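Local coordinates for protein arginase (Medicago truncatula, PDB 6VSS) that hydrolyses L-arginine to urea and L-ornithine with two manganese ions per subunit, and also splits agmatine into urea and putrescine, at residues 52-57 against 148-153; 42-47 against 142-147; 76-81 against 314-319. All blocks are in the same frame, centred on the assembly; numbering follows the deposited sequence.

Contact 1 of 3, residues 52-57 against 148-153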
# COMPACT_ATOMS: atom_id res chain seq x y z
N GLU B 52 39.11 20.07 -5.19
CA GLU B 52 39.55 21.49 -5.10
C GLU B 52 38.75 22.16 -4.00
O GLU B 52 39.32 22.88 -3.22
CB GLU B 52 39.28 22.22 -6.42
CG GLU B 52 40.25 21.87 -7.53
CD GLU B 52 39.96 22.51 -8.88
OE1 GLU B 52 40.56 22.04 -9.90
OE2 GLU B 52 39.17 23.50 -8.94
N LEU B 53 37.43 21.91 -3.98
CA LEU B 53 36.58 22.54 -2.96
C LEU B 53 37.15 22.18 -1.59
O LEU B 53 37.48 23.07 -0.80
CB LEU B 53 35.14 22.06 -3.14
CG LEU B 53 34.20 22.52 -2.04
CD1 LEU B 53 34.36 24.01 -1.80
CD2 LEU B 53 32.76 22.19 -2.38
N MET B 54 37.30 20.89 -1.31
CA MET B 54 37.78 20.49 0.03
C MET B 54 39.18 21.06 0.25
O MET B 54 39.41 21.58 1.36
CB MET B 54 37.82 18.98 0.18
CG MET B 54 36.52 18.33 -0.17
SD MET B 54 35.05 19.11 0.51
CE MET B 54 33.87 18.42 -0.65
N ARG B 55 40.06 20.94 -0.75
CA ARG B 55 41.47 21.39 -0.61
C ARG B 55 41.47 22.92 -0.41
O ARG B 55 42.45 23.46 0.16
CB ARG B 55 42.36 20.97 -1.79
CG ARG B 55 42.93 19.57 -1.61
CD ARG B 55 43.90 19.14 -2.67
NE ARG B 55 43.55 19.55 -4.02
CZ ARG B 55 42.74 18.90 -4.84
NH1 ARG B 55 42.10 17.81 -4.46
NH2 ARG B 55 42.51 19.36 -6.06
N SER B 56 40.42 23.63 -0.80
CA SER B 56 40.46 25.08 -0.55
C SER B 56 39.77 25.42 0.78
O SER B 56 40.17 26.41 1.42
CB SER B 56 39.97 25.81 -1.73
OG SER B 56 38.66 25.48 -1.97
N LEU B 57 38.84 24.60 1.28
CA LEU B 57 38.29 24.83 2.64
C LEU B 57 39.35 24.58 3.72
O LEU B 57 39.27 25.22 4.77
CB LEU B 57 37.12 23.89 2.85
CG LEU B 57 35.93 24.17 1.96
CD1 LEU B 57 34.87 23.11 2.19
CD2 LEU B 57 35.40 25.58 2.22
N GLU B 148 41.75 12.15 -6.20
CA GLU B 148 41.45 13.51 -5.72
C GLU B 148 41.43 13.57 -4.19
O GLU B 148 40.40 13.91 -3.66
CB GLU B 148 40.09 13.95 -6.29
CG GLU B 148 40.19 14.38 -7.73
CD GLU B 148 40.97 15.66 -7.94
OE1 GLU B 148 41.12 16.45 -6.98
OE2 GLU B 148 41.46 15.84 -9.05
N ASP B 149 42.59 13.40 -3.56
CA ASP B 149 42.66 13.47 -2.07
C ASP B 149 42.18 14.87 -1.68
O ASP B 149 42.57 15.83 -2.35
CB ASP B 149 44.10 13.26 -1.58
CG ASP B 149 44.82 14.56 -1.27
OD1 ASP B 149 44.54 15.14 -0.20
OD2 ASP B 149 45.65 14.99 -2.09
N PRO B 150 41.35 15.03 -0.63
CA PRO B 150 41.19 14.04 0.43
C PRO B 150 39.95 13.16 0.23
O PRO B 150 39.49 12.59 1.20
CB PRO B 150 40.99 14.95 1.65
CG PRO B 150 40.18 16.11 1.11
CD PRO B 150 40.57 16.23 -0.35
N LEU B 151 39.41 13.12 -0.99
CA LEU B 151 38.16 12.36 -1.27
C LEU B 151 38.43 10.88 -1.02
O LEU B 151 39.50 10.36 -1.44
CB LEU B 151 37.72 12.53 -2.71
CG LEU B 151 37.49 13.96 -3.20
CD1 LEU B 151 36.79 13.92 -4.54
CD2 LEU B 151 36.71 14.77 -2.18
N ARG B 152 37.44 10.21 -0.43
CA ARG B 152 37.42 8.75 -0.21
C ARG B 152 36.07 8.21 -0.72
O ARG B 152 35.04 8.78 -0.38
CB ARG B 152 37.75 8.38 1.23
CG ARG B 152 39.18 8.65 1.64
CD ARG B 152 39.53 8.00 2.96
NE ARG B 152 40.81 8.50 3.42
CZ ARG B 152 41.59 7.95 4.33
NH1 ARG B 152 41.26 6.83 4.93
NH2 ARG B 152 42.73 8.54 4.64
N PRO B 153 36.08 7.14 -1.53
CA PRO B 153 34.89 6.63 -2.21
C PRO B 153 33.91 5.92 -1.28
O PRO B 153 34.28 4.91 -0.65
CB PRO B 153 35.47 5.64 -3.21
CG PRO B 153 36.68 5.15 -2.51
CD PRO B 153 37.28 6.42 -1.96
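NH1 of R55 is shared by two acceptors, donating to the backbone O of D149 at 2.9 Å and to OE1 of E148 at 3.0 Å. Both lie at the edge of the guanidinium, close to its plane, which suits a group whose N-H bonds all point outward in that plane. Each of the two N-H bonds of NH1 serves one acceptor, and neither bond is straight. NH2 adds a weak bond to the same OE1, so the salt bridge rests on a single carboxylate oxygen, and the two charged planes stand 36° apart. The bend of the arginine chain at chi3 (-39°) turns the guanidinium back toward the loop. Were E148 replaced by an alanine, R55 would probably lose its charged mate in this loop, keeping the D149 carbonyl but being freer to turn. Beside these polar bonds the contact is apolar: CB of M54 rests against CG of P150 at 3.8 Å, and its CG meets CD2 of L151 at 4.1 Å. The rigid proline ring, which follows a cis peptide bond, offers the helix a compact apolar surface. Beyond CG the methionine chain bends at chi2 and leads away; the side chain also packs on T63 and P110. The arrangement thus joins the end of the N-terminal helix 25-57 to the loop entering strand 151-157 of the parallel sheet in the arginase alpha/beta fold.

Contact 2 of 3, residues 42-47 against 142-147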
# COMPACT_ATOMS: atom_id res chain seq x y z
N PHE B 42 33.49 12.72 -17.36
CA PHE B 42 32.44 13.40 -16.56
C PHE B 42 32.77 13.19 -15.07
O PHE B 42 32.79 14.20 -14.29
CB PHE B 42 31.03 12.87 -16.84
CG PHE B 42 29.96 13.52 -16.01
CD1 PHE B 42 29.49 14.78 -16.32
CD2 PHE B 42 29.41 12.87 -14.94
CE1 PHE B 42 28.49 15.39 -15.57
CE2 PHE B 42 28.41 13.47 -14.19
CZ PHE B 42 27.97 14.73 -14.49
N ILE B 43 33.02 11.92 -14.70
CA ILE B 43 33.39 11.54 -13.30
C ILE B 43 34.69 12.28 -12.95
O ILE B 43 34.76 12.82 -11.87
CB ILE B 43 33.53 10.00 -13.06
CG1 ILE B 43 32.27 9.18 -13.39
CG2 ILE B 43 34.00 9.72 -11.63
CD1 ILE B 43 31.11 9.34 -12.43
N ARG B 44 35.66 12.35 -13.87
CA ARG B 44 36.95 13.04 -13.58
C ARG B 44 36.61 14.47 -13.14
O ARG B 44 37.14 14.88 -12.12
CB ARG B 44 37.93 13.04 -14.77
CG ARG B 44 39.29 13.67 -14.44
CD ARG B 44 40.43 13.43 -15.44
NE ARG B 44 40.41 12.08 -16.02
CZ ARG B 44 40.06 11.76 -17.29
NH1 ARG B 44 40.00 10.49 -17.66
NH2 ARG B 44 39.76 12.69 -18.19
N GLU B 45 35.75 15.16 -13.87
CA GLU B 45 35.48 16.61 -13.66
C GLU B 45 34.66 16.82 -12.39
O GLU B 45 34.87 17.82 -11.68
CB GLU B 45 34.74 17.22 -14.85
CG GLU B 45 35.56 17.22 -16.15
CD GLU B 45 36.78 18.09 -16.05
OE1 GLU B 45 36.72 19.06 -15.26
OE2 GLU B 45 37.80 17.81 -16.77
N ARG B 46 33.76 15.89 -12.07
CA ARG B 46 33.01 16.07 -10.80
C ARG B 46 33.99 15.83 -9.65
O ARG B 46 33.93 16.59 -8.67
CB ARG B 46 31.77 15.19 -10.79
CG ARG B 46 30.71 15.73 -11.73
CD ARG B 46 29.79 16.72 -11.03
NE ARG B 46 29.18 16.23 -9.81
CZ ARG B 46 28.75 17.00 -8.82
NH1 ARG B 46 28.78 18.33 -8.93
NH2 ARG B 46 28.22 16.44 -7.75
N ALA B 47 34.87 14.84 -9.76
CA ALA B 47 35.81 14.56 -8.65
C ALA B 47 36.79 15.75 -8.50
O ALA B 47 37.22 16.11 -7.36
CB ALA B 47 36.52 13.24 -8.84
N VAL B 142 36.24 4.54 -9.44
CA VAL B 142 36.73 4.55 -8.03
C VAL B 142 38.08 5.23 -7.96
O VAL B 142 38.24 6.08 -7.11
CB VAL B 142 36.75 3.13 -7.41
CG1 VAL B 142 37.36 3.18 -6.02
CG2 VAL B 142 35.36 2.50 -7.35
N LYS B 143 38.98 4.94 -8.91
CA LYS B 143 40.38 5.44 -8.89
C LYS B 143 40.40 6.95 -9.11
O LYS B 143 41.23 7.64 -8.44
CB LYS B 143 41.22 4.68 -9.94
CG LYS B 143 41.48 3.23 -9.61
CD LYS B 143 42.47 2.52 -10.57
CE LYS B 143 42.74 1.11 -10.08
NZ LYS B 143 43.65 0.35 -10.97
N LEU B 144 39.52 7.45 -9.99
CA LEU B 144 39.35 8.89 -10.28
C LEU B 144 38.93 9.61 -8.98
O LEU B 144 39.48 10.69 -8.77
CB LEU B 144 38.39 9.11 -11.46
CG LEU B 144 38.93 8.67 -12.84
CD1 LEU B 144 37.84 8.60 -13.89
CD2 LEU B 144 40.04 9.61 -13.34
N VAL B 145 38.10 9.02 -8.11
CA VAL B 145 37.74 9.68 -6.80
C VAL B 145 38.96 9.64 -5.86
O VAL B 145 39.34 10.65 -5.24
CB VAL B 145 36.49 9.04 -6.15
CG1 VAL B 145 36.17 9.65 -4.80
CG2 VAL B 145 35.30 9.12 -7.06
N MET B 146 39.63 8.50 -5.83
CA MET B 146 40.74 8.27 -4.88
C MET B 146 41.90 9.19 -5.23
O MET B 146 42.60 9.60 -4.28
CB MET B 146 41.21 6.82 -4.92
CG MET B 146 40.18 5.87 -4.41
SD MET B 146 40.79 4.19 -4.26
CE MET B 146 41.82 4.44 -2.81
N ASP B 147 42.06 9.49 -6.52
CA ASP B 147 43.18 10.32 -7.00
C ASP B 147 42.99 11.75 -6.53
O ASP B 147 44.00 12.49 -6.55
CB ASP B 147 43.29 10.42 -8.53
CG ASP B 147 44.02 9.26 -9.16
OD1 ASP B 147 44.68 8.49 -8.41
OD2 ASP B 147 43.85 9.09 -10.38
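L144 carries most of the apolar packing between these two helix segments, which run nearly parallel, with axes 9.1 Å apart and crossing at -22°. Its side chain points at the facing helix, and its CB lies 4.4 Å from CG2 of I43, a loose van der Waals contact between branched side chains. A47 suits the closest part of the interface because a lone methyl allows the backbones to draw together: the CA atoms of A47 and V145 are 5.6 Å apart. The alanine CB touches backbone, lying 3.9 Å from O of L144 and 4.3 Å from CA of V145.

A second kind of contact sets the charged end of R44 against leucine. CG of R44 is set anti to the backbone N (chi1 -176°), and the chain then bends at chi3, which places NE 3.7 Å from CD2 of L144, the closest approach between the two side chains. That methyl sits at the edge of the guanidinium, near its plane, so the touch is van der Waals and the charged group does not stack over it. A long arginine fits this exposed margin, where its charge can stay near water. No hydrogen bond links the two segments.

Inward, I43 reaches L67 and V116 while V145 meets S65 and L151, so the pair of helices lies against strands 63-69, 113-118 and 151-157. V142 and M146 face helix 163-174 on the other flank of helix 131-146, and E45 and R46 of helix 25-57 form salt bridges to R34 and D126 of a second subunit.

Contact 3 of 3, residues 76-81 against 314-319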
# COMPACT_ATOMS: atom_id res chain seq x y z
N SER B 76 19.97 -11.87 -8.98
CA SER B 76 19.45 -13.23 -9.26
C SER B 76 17.92 -13.20 -9.34
O SER B 76 17.35 -14.05 -10.03
CB SER B 76 19.95 -14.18 -8.18
OG SER B 76 19.89 -13.53 -6.91
N PHE B 77 17.26 -12.22 -8.70
CA PHE B 77 15.79 -12.23 -8.51
C PHE B 77 15.18 -10.93 -9.02
O PHE B 77 14.18 -11.02 -9.71
CB PHE B 77 15.48 -12.54 -7.04
CG PHE B 77 14.06 -12.35 -6.58
CD1 PHE B 77 13.06 -13.24 -6.98
CD2 PHE B 77 13.72 -11.31 -5.72
CE1 PHE B 77 11.75 -13.05 -6.54
CE2 PHE B 77 12.41 -11.13 -5.30
CZ PHE B 77 11.44 -12.01 -5.69
N HIS B 78 15.71 -9.77 -8.63
CA HIS B 78 15.09 -8.45 -8.94
C HIS B 78 16.18 -7.39 -9.15
O HIS B 78 17.11 -7.28 -8.30
CB HIS B 78 14.04 -8.14 -7.85
CG HIS B 78 13.11 -7.06 -8.25
ND1 HIS B 78 13.56 -5.79 -8.54
CD2 HIS B 78 11.76 -7.06 -8.48
CE1 HIS B 78 12.53 -5.05 -8.90
NE2 HIS B 78 11.41 -5.80 -8.88
N GLU B 79 16.10 -6.64 -10.24
CA GLU B 79 17.14 -5.66 -10.65
C GLU B 79 16.86 -4.22 -10.18
O GLU B 79 17.60 -3.35 -10.57
CB GLU B 79 17.26 -5.69 -12.17
CG GLU B 79 17.59 -7.07 -12.73
CD GLU B 79 17.93 -7.17 -14.20
OE1 GLU B 79 18.07 -6.15 -14.85
OE2 GLU B 79 18.02 -8.27 -14.68
N GLY B 80 15.84 -4.01 -9.37
CA GLY B 80 15.43 -2.69 -8.87
C GLY B 80 16.52 -1.90 -8.17
O GLY B 80 16.44 -0.64 -8.16
N SER B 81 17.52 -2.53 -7.54
CA SER B 81 18.59 -1.73 -6.87
C SER B 81 19.30 -0.84 -7.90
O SER B 81 19.91 0.10 -7.48
CB SER B 81 19.55 -2.58 -6.07
OG SER B 81 20.30 -3.42 -6.96
N ASN B 314 16.48 -1.44 -2.92
CA ASN B 314 15.60 -1.63 -4.11
C ASN B 314 14.37 -0.76 -3.89
O ASN B 314 13.39 -1.16 -3.26
CB ASN B 314 15.28 -3.13 -4.24
CG ASN B 314 14.51 -3.44 -5.51
OD1 ASN B 314 13.90 -2.54 -6.08
ND2 ASN B 314 14.56 -4.71 -5.95
N PRO B 315 14.32 0.44 -4.48
CA PRO B 315 13.17 1.32 -4.31
C PRO B 315 11.86 0.78 -4.91
O PRO B 315 10.83 1.14 -4.45
CB PRO B 315 13.57 2.62 -5.03
CG PRO B 315 14.85 2.36 -5.75
CD PRO B 315 15.38 1.02 -5.30
N GLN B 316 11.93 -0.13 -5.87
CA GLN B 316 10.73 -0.81 -6.42
C GLN B 316 10.13 -1.74 -5.38
O GLN B 316 9.06 -2.16 -5.65
CB GLN B 316 11.02 -1.70 -7.63
CG GLN B 316 11.42 -0.88 -8.83
CD GLN B 316 11.61 -1.65 -10.11
OE1 GLN B 316 12.69 -2.15 -10.38
NE2 GLN B 316 10.60 -1.64 -10.97
N ARG B 317 10.83 -2.11 -4.32
CA ARG B 317 10.22 -3.02 -3.32
C ARG B 317 10.03 -2.31 -1.98
O ARG B 317 9.70 -2.97 -1.02
CB ARG B 317 11.03 -4.31 -3.21
CG ARG B 317 11.27 -4.96 -4.57
CD ARG B 317 11.10 -6.44 -4.68
NE ARG B 317 11.56 -7.08 -3.48
CZ ARG B 317 10.96 -8.09 -2.90
NH1 ARG B 317 9.87 -8.61 -3.42
NH2 ARG B 317 11.47 -8.59 -1.80
N ASP B 318 10.21 -0.99 -1.98
CA ASP B 318 10.10 -0.17 -0.74
C ASP B 318 8.62 0.09 -0.42
O ASP B 318 7.77 -0.16 -1.25
CB ASP B 318 10.88 1.13 -0.90
CG ASP B 318 11.37 1.77 0.39
OD1 ASP B 318 10.94 1.33 1.45
OD2 ASP B 318 12.11 2.70 0.32
N THR B 319 8.35 0.65 0.75
CA THR B 319 6.96 1.03 1.08
C THR B 319 6.62 2.36 0.39
O THR B 319 7.51 3.05 -0.11
CB THR B 319 6.70 1.10 2.58
OG1 THR B 319 7.71 1.95 3.10
CG2 THR B 319 6.81 -0.23 3.29
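The imidazole of H78 has CD of R317 over one face, a CH-pi contact 4.2 Å from the ring centroid and 22° off the normal. At the ring edge, near its plane, OE1 of Q316 comes within 3.3 Å of CE1, and N of G80 donates to ND1 at 3.0 Å in a fairly straight bond that, together with the R317 contact, limits the ring's rotation. The R317 guanidinium, in turn, has CE2 of F77 over one face; the two planes are almost perpendicular (87°), with NH1 at the edge of the phenyl ring, 4.0 Å from CE2. R317 is bent at chi2 and chi3 to serve both rings, and its NE bonds to the backbone O of V281.

G80 suits its place because a CB would run into OD1 of N314, which lies 3.2 Å from its CA. With CG anti to the backbone N (chi1 -173°), N314 carries its amide between the loops, where ND2 bonds to S282.

Both loops follow sheet strands; one carries S76, which binds L-ornithine, and the S81 side chain is about 10 Å from a manganese ion. Because ND1 accepts from G80 N, a neutral H78 would probably carry its proton on NE2, and the loops are joined by CH-pi, ring-edge and amide contacts rather than by a salt bridge.

Contacts 1 and 2 share helix 25-57 and touch one another, since E148 and L151 pack on O of A47; together they hold two separate parts of that helix against helix 131-146 and the strand that follows it. Contact 2 is the more buried and relies on aliphatic packing without hydrogen bonds, whereas contact 1, nearer the end of the helix, adds a salt bridge at its exposed edge. Contact 3 lies apart, its centre about 33 Å from that of contact 1 and on the opposite side of the chain's centre. There, loops near the metal site meet through rings, amides and a guanidinium. All three also touch a second subunit of the hexamer.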